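PDB 6W0P: kojibiose phosphorylase, which belongs to glycoside hydrolase family 65, whose carbohydrate-active members join an N-terminal beta-rich domain to a helical catalytic domain and a small C-terminal domain. Local coordinates for residues 326-329 / 330-334; 421-424 / 425-429; 558-561 / 562-565; 577-581 / 582-586. One frame throughout, in Å; residues are numbered along the deposited sequence.

Contact 1. Residues 326-329 / 330-334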
loop_
_atom_site.group_PDB
_atom_site.type_symbol
_atom_site.label_atom_id
_atom_site.label_comp_id
_atom_site.label_asym_id
_atom_site.label_seq_id
_atom_site.Cartn_x
_atom_site.Cartn_y
_atom_site.Cartn_z
ATOM N N HIS A 326 -18.744 9.168 30.277
ATOM C CA HIS A 326 -19.406 10.068 31.261
ATOM C C HIS A 326 -18.380 10.837 32.100
ATOM O O HIS A 326 -18.786 11.388 33.122
ATOM C CB HIS A 326 -20.409 9.278 32.111
ATOM C CG HIS A 326 -19.789 8.278 33.038
ATOM N ND1 HIS A 326 -19.457 7.007 32.639
ATOM C CD2 HIS A 326 -19.465 8.360 34.351
ATOM C CE1 HIS A 326 -18.943 6.350 33.669
ATOM N NE2 HIS A 326 -18.935 7.153 34.734
ATOM N N GLY A 327 -17.112 10.899 31.679
ATOM C CA GLY A 327 -16.071 11.653 32.390
ATOM C C GLY A 327 -15.460 10.833 33.511
ATOM O O GLY A 327 -15.000 11.429 34.503
ATOM N N PHE A 328 -15.439 9.508 33.388
ATOM C CA PHE A 328 -14.845 8.636 34.428
ATOM C C PHE A 328 -13.325 8.818 34.468
ATOM O O PHE A 328 -12.761 8.707 35.560
ATOM C CB PHE A 328 -15.153 7.159 34.191
ATOM C CG PHE A 328 -14.621 6.270 35.285
ATOM C CD1 PHE A 328 -15.263 6.211 36.520
ATOM C CD2 PHE A 328 -13.476 5.509 35.091
ATOM C CE1 PHE A 328 -14.775 5.411 37.541
ATOM C CE2 PHE A 328 -12.977 4.721 36.121
ATOM C CZ PHE A 328 -13.630 4.668 37.338
ATOM N N ASP A 329 -12.682 9.065 33.326
ATOM C CA ASP A 329 -11.200 8.992 33.215
ATOM C C ASP A 329 -10.670 9.892 32.102
ATOM O O ASP A 329 -10.936 9.639 30.933
ATOM C CB ASP A 329 -10.756 7.557 32.950
ATOM C CG ASP A 329 -9.249 7.331 33.061
ATOM O OD1 ASP A 329 -8.480 8.320 32.997
ATOM O OD2 ASP A 329 -8.858 6.165 33.215
ATOM N N PRO A 330 -9.817 10.888 32.424
ATOM C CA PRO A 330 -9.242 11.789 31.425
ATOM C C PRO A 330 -8.167 11.151 30.532
ATOM O O PRO A 330 -7.579 11.886 29.735
ATOM C CB PRO A 330 -8.579 12.907 32.266
ATOM C CG PRO A 330 -8.238 12.230 33.588
ATOM C CD PRO A 330 -9.317 11.179 33.784
ATOM N N THR A 331 -7.901 9.845 30.696
ATOM C CA THR A 331 -7.076 9.027 29.766
ATOM C C THR A 331 -7.977 8.071 28.969
ATOM O O THR A 331 -7.438 7.154 28.311
ATOM C CB THR A 331 -5.944 8.298 30.519
ATOM O OG1 THR A 331 -6.510 7.336 31.414
ATOM C CG2 THR A 331 -5.071 9.249 31.309
ATOM N N ASN A 332 -9.295 8.236 29.023
ATOM C CA ASN A 332 -10.247 7.371 28.270
ATOM C C ASN A 332 -10.740 8.143 27.053
ATOM O O ASN A 332 -10.740 9.378 27.102
ATOM C CB ASN A 332 -11.431 6.895 29.112
ATOM C CG ASN A 332 -11.120 5.694 29.979
ATOM O OD1 ASN A 332 -10.080 5.058 29.813
ATOM N ND2 ASN A 332 -12.001 5.392 30.919
ATOM N N THR A 333 -11.156 7.434 26.005
ATOM C CA THR A 333 -11.739 8.059 24.799
ATOM C C THR A 333 -12.860 7.166 24.267
ATOM O O THR A 333 -13.042 6.051 24.775
ATOM C CB THR A 333 -10.662 8.326 23.739
ATOM O OG1 THR A 333 -11.213 9.138 22.699
ATOM C CG2 THR A 333 -10.136 7.050 23.133
ATOM N N ILE A 334 -13.569 7.671 23.269
ATOM C CA ILE A 334 -14.681 6.966 22.580
ATOM C C ILE A 334 -14.094 6.237 21.362
ATOM O O ILE A 334 -13.501 6.913 20.496
ATOM C CB ILE A 334 -15.766 7.989 22.189
ATOM C CG1 ILE A 334 -16.266 8.750 23.420
ATOM C CG2 ILE A 334 -16.888 7.323 21.425
ATOM C CD1 ILE A 334 -17.378 9.716 23.155
HETATM O O HOH W 1 -10.105 4.104 33.326
#

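Contact 2. Residues 421-424 / 425-429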
loop_
_atom_site.group_PDB
_atom_site.type_symbol
_atom_site.label_atom_id
_atom_site.label_comp_id
_atom_site.label_asym_id
_atom_site.label_seq_id
_atom_site.Cartn_x
_atom_site.Cartn_y
_atom_site.Cartn_z
ATOM N N THR A 421 -6.292 19.412 13.365
ATOM C CA THR A 421 -7.251 20.550 13.370
ATOM C C THR A 421 -8.496 20.157 14.180
ATOM O O THR A 421 -9.076 21.032 14.811
ATOM C CB THR A 421 -7.538 21.070 11.963
ATOM O OG1 THR A 421 -8.118 20.041 11.155
ATOM C CG2 THR A 421 -6.285 21.619 11.323
ATOM N N GLY A 422 -8.847 18.877 14.239
ATOM C CA GLY A 422 -9.985 18.400 15.054
ATOM C C GLY A 422 -9.789 18.635 16.548
ATOM O O GLY A 422 -10.751 19.063 17.229
ATOM N N VAL A 423 -8.599 18.366 17.064
ATOM C CA VAL A 423 -8.245 18.723 18.472
ATOM C C VAL A 423 -8.280 20.250 18.615
ATOM O O VAL A 423 -8.876 20.715 19.581
ATOM C CB VAL A 423 -6.930 18.073 18.947
ATOM C CG1 VAL A 423 -6.600 18.447 20.382
ATOM C CG2 VAL A 423 -6.997 16.548 18.824
ATOM N N PHE A 424 -7.742 21.022 17.671
ATOM C CA PHE A 424 -7.823 22.505 17.734
ATOM C C PHE A 424 -9.301 22.908 17.882
ATOM O O PHE A 424 -9.649 23.635 18.845
ATOM C CB PHE A 424 -7.199 23.178 16.517
ATOM C CG PHE A 424 -7.990 24.389 16.095
ATOM C CD1 PHE A 424 -8.105 25.487 16.937
ATOM C CD2 PHE A 424 -8.648 24.419 14.881
ATOM C CE1 PHE A 424 -8.896 26.573 16.587
ATOM C CE2 PHE A 424 -9.425 25.512 14.523
ATOM C CZ PHE A 424 -9.549 26.590 15.375
ATOM N N TYR A 425 -10.169 22.409 16.997
ATOM C CA TYR A 425 -11.610 22.768 16.987
ATOM C C TYR A 425 -12.303 22.355 18.295
ATOM O O TYR A 425 -13.164 23.101 18.728
ATOM C CB TYR A 425 -12.332 22.153 15.791
ATOM C CG TYR A 425 -13.734 22.662 15.636
ATOM C CD1 TYR A 425 -13.991 23.846 14.982
ATOM C CD2 TYR A 425 -14.814 21.959 16.157
ATOM C CE1 TYR A 425 -15.282 24.319 14.833
ATOM C CE2 TYR A 425 -16.107 22.425 16.029
ATOM C CZ TYR A 425 -16.346 23.611 15.362
ATOM O OH TYR A 425 -17.623 24.074 15.203
ATOM N N ALA A 426 -12.011 21.176 18.847
ATOM C CA ALA A 426 -12.553 20.735 20.150
ATOM C C ALA A 426 -12.171 21.750 21.236
ATOM O O ALA A 426 -13.071 22.150 21.987
ATOM C CB ALA A 426 -12.078 19.340 20.502
ATOM N N ILE A 427 -10.900 22.174 21.306
ATOM C CA ILE A 427 -10.449 23.167 22.325
ATOM C C ILE A 427 -11.302 24.426 22.167
ATOM O O ILE A 427 -11.904 24.865 23.182
ATOM C CB ILE A 427 -8.945 23.447 22.209
ATOM C CG1 ILE A 427 -8.108 22.259 22.685
ATOM C CG2 ILE A 427 -8.563 24.722 22.942
ATOM C CD1 ILE A 427 -6.685 22.275 22.152
ATOM N N TYR A 428 -11.370 24.957 20.943
ATOM C CA TYR A 428 -12.174 26.138 20.541
ATOM C C TYR A 428 -13.659 25.952 20.894
ATOM O O TYR A 428 -14.266 26.845 21.503
ATOM C CB TYR A 428 -11.985 26.388 19.049
ATOM C CG TYR A 428 -12.979 27.330 18.427
ATOM C CD1 TYR A 428 -12.876 28.705 18.582
ATOM C CD2 TYR A 428 -14.019 26.843 17.650
ATOM C CE1 TYR A 428 -13.796 29.569 18.004
ATOM C CE2 TYR A 428 -14.936 27.694 17.053
ATOM C CZ TYR A 428 -14.828 29.059 17.234
ATOM O OH TYR A 428 -15.752 29.861 16.617
ATOM N N HIS A 429 -14.254 24.818 20.532
ATOM C CA HIS A 429 -15.688 24.531 20.784
ATOM C C HIS A 429 -15.929 24.487 22.299
ATOM O O HIS A 429 -16.911 25.079 22.781
ATOM C CB HIS A 429 -16.111 23.254 20.039
ATOM C CG HIS A 429 -17.570 23.174 19.752
ATOM N ND1 HIS A 429 -18.134 22.078 19.129
ATOM C CD2 HIS A 429 -18.580 24.008 20.059
ATOM C CE1 HIS A 429 -19.440 22.272 19.030
ATOM N NE2 HIS A 429 -19.745 23.446 19.601
#

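Contact 3. Residues 558-561 / 562-565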
loop_
_atom_site.group_PDB
_atom_site.type_symbol
_atom_site.label_atom_id
_atom_site.label_comp_id
_atom_site.label_asym_id
_atom_site.label_seq_id
_atom_site.Cartn_x
_atom_site.Cartn_y
_atom_site.Cartn_z
ATOM N N VAL A 558 -18.820 12.422 -13.120
ATOM C CA VAL A 558 -19.708 11.223 -13.060
ATOM C C VAL A 558 -20.953 11.600 -12.257
ATOM O O VAL A 558 -20.825 12.081 -11.103
ATOM C CB VAL A 558 -19.045 9.959 -12.476
ATOM C CG1 VAL A 558 -20.043 8.799 -12.455
ATOM C CG2 VAL A 558 -17.790 9.535 -13.236
ATOM N N ASP A 559 -22.112 11.384 -12.868
ATOM C CA ASP A 559 -23.431 11.566 -12.216
ATOM C C ASP A 559 -23.658 10.325 -11.348
ATOM O O ASP A 559 -23.772 9.206 -11.890
ATOM C CB ASP A 559 -24.520 11.826 -13.258
ATOM C CG ASP A 559 -25.916 12.047 -12.688
ATOM O OD1 ASP A 559 -26.102 11.934 -11.452
ATOM O OD2 ASP A 559 -26.821 12.342 -13.503
ATOM N N ILE A 560 -23.685 10.514 -10.039
ATOM C CA ILE A 560 -23.868 9.416 -9.053
ATOM C C ILE A 560 -25.146 8.611 -9.377
ATOM O O ILE A 560 -25.171 7.407 -9.042
ATOM C CB ILE A 560 -23.872 9.998 -7.631
ATOM C CG1 ILE A 560 -22.457 10.422 -7.243
ATOM C CG2 ILE A 560 -24.460 9.001 -6.646
ATOM C CD1 ILE A 560 -22.374 11.124 -5.920
ATOM N N LYS A 561 -26.157 9.233 -9.992
ATOM C CA LYS A 561 -27.453 8.583 -10.328
ATOM C C LYS A 561 -27.247 7.472 -11.371
ATOM O O LYS A 561 -28.142 6.623 -11.472
ATOM C CB LYS A 561 -28.474 9.625 -10.798
ATOM C CG LYS A 561 -28.900 10.619 -9.718
ATOM C CD LYS A 561 -30.074 11.521 -10.096
ATOM C CE LYS A 561 -29.709 12.672 -11.019
ATOM N NZ LYS A 561 -29.920 12.331 -12.449
ATOM N N THR A 562 -26.111 7.446 -12.085
ATOM C CA THR A 562 -25.814 6.446 -13.151
ATOM C C THR A 562 -25.057 5.246 -12.571
ATOM O O THR A 562 -24.830 4.268 -13.294
ATOM C CB THR A 562 -25.006 7.047 -14.310
ATOM O OG1 THR A 562 -23.661 7.204 -13.845
ATOM C CG2 THR A 562 -25.594 8.346 -14.832
ATOM N N ILE A 563 -24.651 5.312 -11.315
ATOM C CA ILE A 563 -23.977 4.168 -10.655
ATOM C C ILE A 563 -25.085 3.171 -10.310
ATOM O O ILE A 563 -26.029 3.548 -9.595
ATOM C CB ILE A 563 -23.140 4.642 -9.450
ATOM C CG1 ILE A 563 -22.009 5.574 -9.903
ATOM C CG2 ILE A 563 -22.603 3.458 -8.661
ATOM C CD1 ILE A 563 -21.416 6.422 -8.800
ATOM N N LYS A 564 -24.990 1.958 -10.847
ATOM C CA LYS A 564 -25.979 0.876 -10.611
ATOM C C LYS A 564 -25.774 0.381 -9.175
ATOM O O LYS A 564 -24.733 0.712 -8.569
ATOM C CB LYS A 564 -25.834 -0.245 -11.647
ATOM C CG LYS A 564 -25.881 0.177 -13.115
ATOM C CD LYS A 564 -24.933 -0.604 -14.037
ATOM C CE LYS A 564 -24.266 0.260 -15.099
ATOM N NZ LYS A 564 -23.080 -0.395 -15.711
ATOM N N ASP A 565 -26.739 -0.370 -8.648
ATOM C CA ASP A 565 -26.718 -0.914 -7.267
ATOM C C ASP A 565 -25.760 -2.104 -7.201
ATOM O O ASP A 565 -25.127 -2.274 -6.155
ATOM C CB ASP A 565 -28.123 -1.315 -6.822
ATOM C CG ASP A 565 -28.993 -0.109 -6.568
ATOM O OD1 ASP A 565 -29.428 0.525 -7.559
ATOM O OD2 ASP A 565 -29.181 0.208 -5.386
#

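Contact 4. Residues 577-581 / 582-586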
loop_
_atom_site.group_PDB
_atom_site.type_symbol
_atom_site.label_atom_id
_atom_site.label_comp_id
_atom_site.label_asym_id
_atom_site.label_seq_id
_atom_site.Cartn_x
_atom_site.Cartn_y
_atom_site.Cartn_z
ATOM N N ASP A 577 -7.967 2.503 -8.179
ATOM C CA ASP A 577 -7.647 3.928 -8.501
ATOM C C ASP A 577 -8.887 4.688 -9.004
ATOM O O ASP A 577 -8.892 5.935 -8.922
ATOM C CB ASP A 577 -6.508 4.046 -9.505
ATOM C CG ASP A 577 -6.938 3.760 -10.926
ATOM O OD1 ASP A 577 -6.997 2.574 -11.300
ATOM O OD2 ASP A 577 -7.201 4.738 -11.651
ATOM N N ARG A 578 -9.898 3.999 -9.528
ATOM C CA ARG A 578 -10.911 4.692 -10.368
ATOM C C ARG A 578 -11.690 5.752 -9.576
ATOM O O ARG A 578 -11.947 6.836 -10.138
ATOM C CB ARG A 578 -11.848 3.684 -11.012
ATOM C CG ARG A 578 -12.967 4.322 -11.812
ATOM C CD ARG A 578 -13.854 3.177 -12.222
ATOM N NE ARG A 578 -15.081 3.604 -12.854
ATOM C CZ ARG A 578 -16.022 2.770 -13.232
ATOM N NH1 ARG A 578 -15.865 1.471 -13.029
ATOM N NH2 ARG A 578 -17.084 3.241 -13.861
ATOM N N ILE A 579 -12.069 5.491 -8.334
ATOM C CA ILE A 579 -12.869 6.471 -7.544
ATOM C C ILE A 579 -12.119 7.811 -7.390
ATOM O O ILE A 579 -12.785 8.834 -7.238
ATOM C CB ILE A 579 -13.293 5.906 -6.175
ATOM C CG1 ILE A 579 -14.362 6.795 -5.516
ATOM C CG2 ILE A 579 -12.082 5.708 -5.259
ATOM C CD1 ILE A 579 -15.613 7.032 -6.355
ATOM N N TYR A 580 -10.791 7.842 -7.424
ATOM C CA TYR A 580 -10.004 9.072 -7.140
ATOM C C TYR A 580 -10.079 10.070 -8.298
ATOM O O TYR A 580 -9.909 11.288 -8.047
ATOM C CB TYR A 580 -8.545 8.742 -6.839
ATOM C CG TYR A 580 -8.346 8.009 -5.542
ATOM C CD1 TYR A 580 -8.584 8.632 -4.334
ATOM C CD2 TYR A 580 -7.863 6.719 -5.518
ATOM C CE1 TYR A 580 -8.373 7.985 -3.134
ATOM C CE2 TYR A 580 -7.635 6.053 -4.327
ATOM C CZ TYR A 580 -7.898 6.686 -3.129
ATOM O OH TYR A 580 -7.726 6.023 -1.952
ATOM N N ARG A 581 -10.333 9.592 -9.522
ATOM C CA ARG A 581 -10.140 10.437 -10.734
ATOM C C ARG A 581 -11.500 10.849 -11.302
ATOM O O ARG A 581 -11.601 10.983 -12.540
ATOM C CB ARG A 581 -9.216 9.739 -11.738
ATOM C CG ARG A 581 -9.624 8.340 -12.138
ATOM C CD ARG A 581 -8.560 7.696 -13.009
ATOM N NE ARG A 581 -8.893 6.311 -13.312
ATOM C CZ ARG A 581 -9.699 5.886 -14.296
ATOM N NH1 ARG A 581 -10.287 6.750 -15.118
ATOM N NH2 ARG A 581 -9.925 4.581 -14.443
ATOM N N THR A 582 -12.485 11.077 -10.425
ATOM C CA THR A 582 -13.841 11.592 -10.758
ATOM C C THR A 582 -14.138 12.790 -9.849
ATOM O O THR A 582 -13.237 13.206 -9.099
ATOM C CB THR A 582 -14.944 10.535 -10.584
ATOM O OG1 THR A 582 -15.185 10.321 -9.189
ATOM C CG2 THR A 582 -14.623 9.209 -11.240
ATOM N N ASP A 583 -15.371 13.295 -9.901
ATOM C CA ASP A 583 -15.864 14.389 -9.031
ATOM C C ASP A 583 -16.909 13.815 -8.069
ATOM O O ASP A 583 -17.797 14.558 -7.625
ATOM C CB ASP A 583 -16.353 15.543 -9.898
ATOM C CG ASP A 583 -17.640 15.268 -10.647
ATOM O OD1 ASP A 583 -18.040 14.076 -10.735
ATOM O OD2 ASP A 583 -18.221 16.247 -11.121
ATOM N N ILE A 584 -16.823 12.518 -7.791
ATOM C CA ILE A 584 -17.665 11.820 -6.783
ATOM C C ILE A 584 -16.960 11.997 -5.443
ATOM O O ILE A 584 -15.754 11.695 -5.364
ATOM C CB ILE A 584 -17.828 10.333 -7.134
ATOM C CG1 ILE A 584 -18.475 10.113 -8.504
ATOM C CG2 ILE A 584 -18.586 9.619 -6.039
ATOM C CD1 ILE A 584 -18.219 8.747 -9.065
ATOM N N ILE A 585 -17.707 12.424 -4.427
ATOM C CA ILE A 585 -17.214 12.790 -3.077
ATOM C C ILE A 585 -17.773 11.787 -2.064
ATOM O O ILE A 585 -18.976 11.395 -2.165
ATOM C CB ILE A 585 -17.616 14.237 -2.762
ATOM C CG1 ILE A 585 -16.867 15.225 -3.655
ATOM C CG2 ILE A 585 -17.419 14.578 -1.301
ATOM C CD1 ILE A 585 -17.616 16.522 -3.836
ATOM N N LYS A 586 -16.928 11.361 -1.131
ATOM C CA LYS A 586 -17.325 10.359 -0.127
ATOM C C LYS A 586 -18.228 11.018 0.916
ATOM O O LYS A 586 -19.235 10.433 1.281
ATOM C CB LYS A 586 -16.080 9.743 0.499
ATOM C CG LYS A 586 -16.343 8.645 1.523
ATOM C CD LYS A 586 -15.029 8.192 2.117
ATOM C CE LYS A 586 -15.166 7.275 3.303
ATOM N NZ LYS A 586 -15.618 5.964 2.808
#

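Contact 1. Residues 326-329 / 330-334
Both main-chain and hydroxyl donors of T331 meet the D329 carboxylate over one and the same face: T331 N lies 2.8 Å and T331 OG1 2.7 Å from D329 OD1. Each sits well above the carboxylate plane. The N332 amide is turned 47° from that plane and crosses the aspartate roughly at right angles, with N332 ND2 3.2 Å from D329 CB. The same ND2 stands at the edge of the F328 ring, near its plane, 4.4 Å from F328 CD2.

Two patterns overlap here. The bond from T331 N to D329 OD1 is that of an Asx turn, and N332 N, 2.9 Å from D329 O, closes a type I beta turn from D329 to N332. D329 CG stands opposite the backbone N (chi1 -170°), which carries the carboxylate forward over the turn. Outside it, K257 NZ forms a salt bridge with D329 OD2 and also bonds T331 OG1 and N332 OD1, while E38 accepts from N332 ND2. The turn lies in the loop joining helix 308-324 to helix 351-361, and P330 rests on D370 and M373 of helix 365-376.

Contact 2. Residues 421-424 / 425-429
T421 to Y428 form regular helix, with successive i to i+4 bonds running from Y425 N to T421 O (2.8 Å) through to Y428 N and F424 O (3.0 Å), the last almost straight at 177°. On the side chains, F424 departs from the usual rotamers (chi1 142°), and its ring leans over the next turn with the CA of Y425 over one face. The ring runs beside Y428, both side chains pointing the same way, and F424 CE1 touches Y428 CB at 4.0 Å in an oblique approach. Round the helix, V423 CG1 meets I427 CD1 at 4.2 Å; I427 CG1 stands beside its own backbone N (chi1 -71°), and CD1 also lies 3.7 Å from V423 O.

Different sides of the helix pack on different neighbours. V423 and I427 pack on M447 of helix 437-458, F424 on K495, C496 and Y499 of helix 487-504, and A426 on E353 and L357 of helix 351-361. Y425 OH is hydrogen-bonded to the backbone O of L596. Apolar contacts therefore dominate between the side chains, and the carbonyls of T421 to F424 are each taken up by an N-H one turn on, consistent with a buried member of the family's helical barrel.

Contact 3. Residues 558-561 / 562-565
T562 folds back on D559, and its side chain can be followed outward from CB. That carbon lies 3.5 Å from D559 O. One branch ends in OG1, which donates to D559 O at 2.8 Å, meeting it close to the line of the carbonyl (C=O...donor angle 160°). The hydroxyl is placed between the backbone N and the carbonyl carbon of its own residue (chi1 75°), and from there it points back along the chain. The other branch, CG2, rests against D559 CB at 4.0 Å. T562 N gives D559 O a second bond of 2.9 Å, from above the carbonyl plane, and so a single oxygen is gripped by two donors of the same residue.

One step further on, I563 N bonds I560 O at 3.1 Å, again from well outside the carbonyl plane, in keeping with the tight 3-10 winding of the chain here. I563 CD1 closes the apolar side, 4.4 Å from I560 CG1.

The aspartate fixes the start of the turn. D559 OD1 accepts from K561 N at 3.1 Å, an Asx turn, and K561 bends at its third and fourth torsions to bring NZ to D559 OD2 in a salt bridge of 3.3 Å, met on the syn lone pair of OD2.

The turn is a surface feature of the loop between helix 522-534 and helix 590-596. I560 packs on L618 and I563 on M568, both in loops, while K564 N is bonded to E567.

Contact 4. Residues 577-581 / 582-586
Apolar contact is carried by I579 and I584, whose side chains cross at about a right angle: I579 CD1 lies 4.0 Å from I584 CG2 and 4.1 Å from I584 CD1. I579 CG1 stands opposite its backbone N (chi1 -167°), and the chain then turns at chi2, which brings CD1 across to the second isoleucine.

The hydrogen bonds centre on T582 OG1. It donates weakly to I579 O, 3.4 Å away, and accepts from I584 N at 3.1 Å with an N-H...O angle of 161°, an ST turn. One hydroxyl thus links the short 3-10 segment, through the weak bond, to the chain beyond it. The methyl of the same residue, T582 CG2, makes a van der Waals contact with the backbone carbonyl R578 O at 3.7 Å. The 3-10 segment is marked by backbone bonds from Y580 N to D577 O and from R581 N to R578 O.

The charged pair is D577 with R581. The arginine chain is extended from CG to NE, and NE reaches D577 OD2 at 2.8 Å, the carboxylate oxygen lying at the guanidinium edge, within 8° of its plane. The pair lies at the subunit interface, where R581 NH1 bonds Q460 OE1 and D577 packs on S414 of the second subunit; the neighbouring R578 NH1 forms a salt bridge with D390 of that subunit.

All of this belongs to the long loop between helix 522-534 and helix 590-596. Within the chain, I585 and K586 pair by backbone bonds with R616, L618 and E620, and K480 NZ ties down the carbonyls of Y580 and T582.

How the contacts relate
The four contacts follow one another along the chain and all fall within the central catalytic domain of the family. Contacts 3 and 4, with centres 12 Å apart, are the pair that touch: V558 N lies 3.0 Å from D583 OD1, a probable hydrogen bond, while V558 CB packs on I584 CD1 at 3.7 Å and I563 CD1 meets the same I584 CD1 at 4.0 Å. Contacts 1 and 2 have centres about 17 Å apart, and their nearest atoms stay about 9 Å from each other. Contact 2 is about 29 Å from contact 4 between centres, and contact 1 about 42 Å from contact 3. Contact 4 alone reaches the second subunit.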